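Local coordinates for protein tissue factor pathway inhibitor 2 (Homo sapiens, PDB 1ZR0) that inhibits trypsin, plasmin and factor VIIa/tissue factor, and weakly factor Xa, this chain being its first Kunitz domain, at residues R24-R29 / S33-L38. Numbering follows the deposited sequence.
Sequences RYYYDR and SCRQFL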
loop_
_atom_site.group_PDB
_atom_site.type_symbol
_atom_site.label_atom_id
_atom_site.label_comp_id
_atom_site.label_asym_id
_atom_site.label_seq_id
_atom_site.Cartn_x
_atom_site.Cartn_y
_atom_site.Cartn_z
ATOM N N ARG B 24 12.360 -5.355 6.831
ATOM C CA ARG B 24 12.449 -6.577 7.659
ATOM C C ARG B 24 13.785 -7.216 7.408
ATOM O O ARG B 24 14.563 -6.847 6.504
ATOM C CB ARG B 24 11.307 -7.538 7.268
ATOM C CG ARG B 24 9.837 -7.070 7.571
ATOM C CD ARG B 24 9.589 -6.821 9.052
ATOM N NE ARG B 24 8.225 -6.426 9.273
ATOM C CZ ARG B 24 7.204 -7.273 9.239
ATOM N NH1 ARG B 24 7.386 -8.589 9.145
ATOM N NH2 ARG B 24 5.969 -6.798 9.460
ATOM N N TYR B 25 14.065 -8.274 8.166
ATOM C CA TYR B 25 15.290 -9.018 8.039
ATOM C C TYR B 25 15.057 -10.460 7.766
ATOM O O TYR B 25 14.040 -10.998 8.143
ATOM C CB TYR B 25 16.088 -8.894 9.300
ATOM C CG TYR B 25 16.561 -7.466 9.524
ATOM C CD1 TYR B 25 15.738 -6.523 10.075
ATOM C CD2 TYR B 25 17.840 -7.124 9.132
ATOM C CE1 TYR B 25 16.159 -5.197 10.197
ATOM C CE2 TYR B 25 18.311 -5.843 9.302
ATOM C CZ TYR B 25 17.483 -4.902 9.840
ATOM O OH TYR B 25 17.953 -3.608 9.936
ATOM N N TYR B 26 15.970 -11.071 7.003
ATOM C CA TYR B 26 15.835 -12.496 6.681
ATOM C C TYR B 26 17.240 -13.148 6.748
ATOM O O TYR B 26 18.251 -12.502 6.547
ATOM C CB TYR B 26 15.162 -12.830 5.346
ATOM C CG TYR B 26 16.082 -12.554 4.192
ATOM C CD1 TYR B 26 16.371 -11.231 3.830
ATOM C CD2 TYR B 26 16.715 -13.560 3.525
ATOM C CE1 TYR B 26 17.272 -10.981 2.801
ATOM C CE2 TYR B 26 17.576 -13.306 2.454
ATOM C CZ TYR B 26 17.875 -12.015 2.136
ATOM O OH TYR B 26 18.773 -11.798 1.086
ATOM N N TYR B 27 17.276 -14.456 7.027
ATOM C CA TYR B 27 18.537 -15.170 6.915
ATOM C C TYR B 27 18.840 -15.636 5.536
ATOM O O TYR B 27 18.032 -16.252 4.942
ATOM C CB TYR B 27 18.521 -16.404 7.823
ATOM C CG TYR B 27 19.853 -17.112 7.876
ATOM C CD1 TYR B 27 20.883 -16.655 8.642
ATOM C CD2 TYR B 27 20.023 -18.277 7.182
ATOM C CE1 TYR B 27 22.084 -17.286 8.663
ATOM C CE2 TYR B 27 21.253 -18.944 7.207
ATOM C CZ TYR B 27 22.260 -18.429 7.965
ATOM O OH TYR B 27 23.486 -19.109 8.000
ATOM N N ASP B 28 19.996 -15.225 5.027
ATOM C CA ASP B 28 20.467 -15.649 3.724
ATOM C C ASP B 28 21.534 -16.698 3.789
ATOM O O ASP B 28 22.624 -16.449 4.215
ATOM C CB ASP B 28 21.070 -14.516 2.988
ATOM C CG ASP B 28 21.835 -15.001 1.733
ATOM O OD1 ASP B 28 21.438 -16.004 1.088
ATOM O OD2 ASP B 28 22.845 -14.424 1.396
ATOM N N ARG B 29 21.167 -17.855 3.368
ATOM C CA ARG B 29 21.959 -19.067 3.643
ATOM C C ARG B 29 23.277 -19.115 2.820
ATOM O O ARG B 29 24.248 -19.749 3.238
ATOM C CB ARG B 29 21.095 -20.314 3.418
ATOM C CG ARG B 29 20.537 -20.490 2.001
ATOM C CD ARG B 29 20.844 -21.800 1.398
ATOM N NE ARG B 29 19.747 -22.757 1.515
ATOM C CZ ARG B 29 19.880 -24.053 1.824
ATOM N NH1 ARG B 29 21.057 -24.622 2.084
ATOM N NH2 ARG B 29 18.794 -24.791 1.891
ATOM N N SER B 33 24.286 -14.896 6.674
ATOM C CA SER B 33 24.142 -13.629 7.355
ATOM C C SER B 33 22.669 -13.189 7.345
ATOM O O SER B 33 21.905 -13.665 6.490
ATOM C CB SER B 33 25.054 -12.521 6.763
ATOM O OG SER B 33 24.642 -12.145 5.471
ATOM N N CYS B 34 22.289 -12.378 8.315
ATOM C CA CYS B 34 20.959 -11.719 8.403
ATOM C C CYS B 34 21.005 -10.419 7.561
ATOM O O CYS B 34 21.889 -9.587 7.746
ATOM C CB CYS B 34 20.606 -11.422 9.801
ATOM S SG CYS B 34 20.480 -13.004 10.701
ATOM N N ARG B 35 20.172 -10.392 6.548
ATOM C CA ARG B 35 20.163 -9.293 5.530
ATOM C C ARG B 35 18.811 -8.588 5.567
ATOM O O ARG B 35 17.856 -9.122 6.018
ATOM C CB ARG B 35 20.452 -9.772 4.119
ATOM C CG ARG B 35 21.916 -10.442 3.842
ATOM C CD ARG B 35 21.974 -11.097 2.469
ATOM N NE ARG B 35 21.991 -10.067 1.407
ATOM C CZ ARG B 35 21.859 -10.280 0.113
ATOM N NH1 ARG B 35 21.765 -11.518 -0.450
ATOM N NH2 ARG B 35 21.875 -9.214 -0.684
ATOM N N GLN B 36 18.735 -7.330 5.089
ATOM C CA GLN B 36 17.429 -6.641 5.000
ATOM C C GLN B 36 16.675 -6.950 3.728
ATOM O O GLN B 36 17.225 -7.247 2.665
ATOM C CB GLN B 36 17.666 -5.082 5.083
ATOM C CG GLN B 36 17.820 -4.476 6.416
ATOM C CD GLN B 36 18.657 -3.169 6.479
ATOM O OE1 GLN B 36 18.665 -2.470 7.488
ATOM N NE2 GLN B 36 19.317 -2.825 5.362
ATOM N N PHE B 37 15.334 -6.915 3.799
ATOM C CA PHE B 37 14.537 -6.907 2.633
ATOM C C PHE B 37 13.317 -5.992 2.864
ATOM O O PHE B 37 13.018 -5.610 3.963
ATOM C CB PHE B 37 14.130 -8.345 2.163
ATOM C CG PHE B 37 13.054 -9.039 3.022
ATOM C CD1 PHE B 37 13.262 -9.468 4.307
ATOM C CD2 PHE B 37 11.833 -9.316 2.475
ATOM C CE1 PHE B 37 12.298 -10.133 5.019
ATOM C CE2 PHE B 37 10.848 -9.941 3.145
ATOM C CZ PHE B 37 11.069 -10.394 4.464
ATOM N N LEU B 38 12.539 -5.785 1.814
ATOM C CA LEU B 38 11.306 -5.003 1.925
ATOM C C LEU B 38 10.073 -5.923 1.715
ATOM O O LEU B 38 9.847 -6.491 0.616
ATOM C CB LEU B 38 11.332 -3.867 0.803
ATOM C CG LEU B 38 12.419 -2.787 0.999
ATOM C CD1 LEU B 38 12.434 -1.830 -0.242
ATOM C CD2 LEU B 38 12.432 -2.154 2.343
#
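Arg-24 and Phe-37 pair across the two antiparallel strands, with Arg-24 N to Phe-37 O at 3.0 Å and a return bond from Phe-37 N. Tyr-26 pairs with Arg-35 through two more backbone bonds, and Asp-28 N reaches Ser-33 O at 2.9 Å; the bond nearest the turn, Ser-33 N to Asp-28 O, is weak. The N-to-C directions of the short strand segments make an angle of 134°, well short of exactly antiparallel, a marked twist.

Tyr-25, Gln-36, Tyr-27 and Cys-34 share one face. Gln-36 lies alongside Tyr-25, its CG 3.2 Å from Tyr-25 CE2, while its OE1 sits 2.8 Å from Tyr-25 OH, a weak hydrogen bond. Replacing Tyr-25 by an alanine removes both ring and hydroxyl, and would probably leave Gln-36 OE1 without this partner, its side chain freer to turn, and a gap beside Trp-52 of helix 52-58. Cys-34 SG, at the edge of the Tyr-27 ring, is tied by a disulfide to Cys-55 on the same helix.

On the other face, Tyr-26 CD1 meets Phe-37 CD1 at 3.6 Å, the ring planes nearly perpendicular (89°), and Leu-13 packs on both residues. A chi1 of 74° sets CG of Tyr-26 between its backbone N and carbonyl carbon, which lays the ring against Arg-35 and Phe-37. Its OH lies over one face of the Arg-35 guanidinium. Arg-35 NH1 makes a long salt bridge to Asp-28 OD2 (3.6 Å), whose hydrogen-bond partner is Thr-31 OG1 in the turn.

This is the twisted central beta hairpin of the Kunitz/BPTI fold, joined to the C-terminal helix by a disulfide.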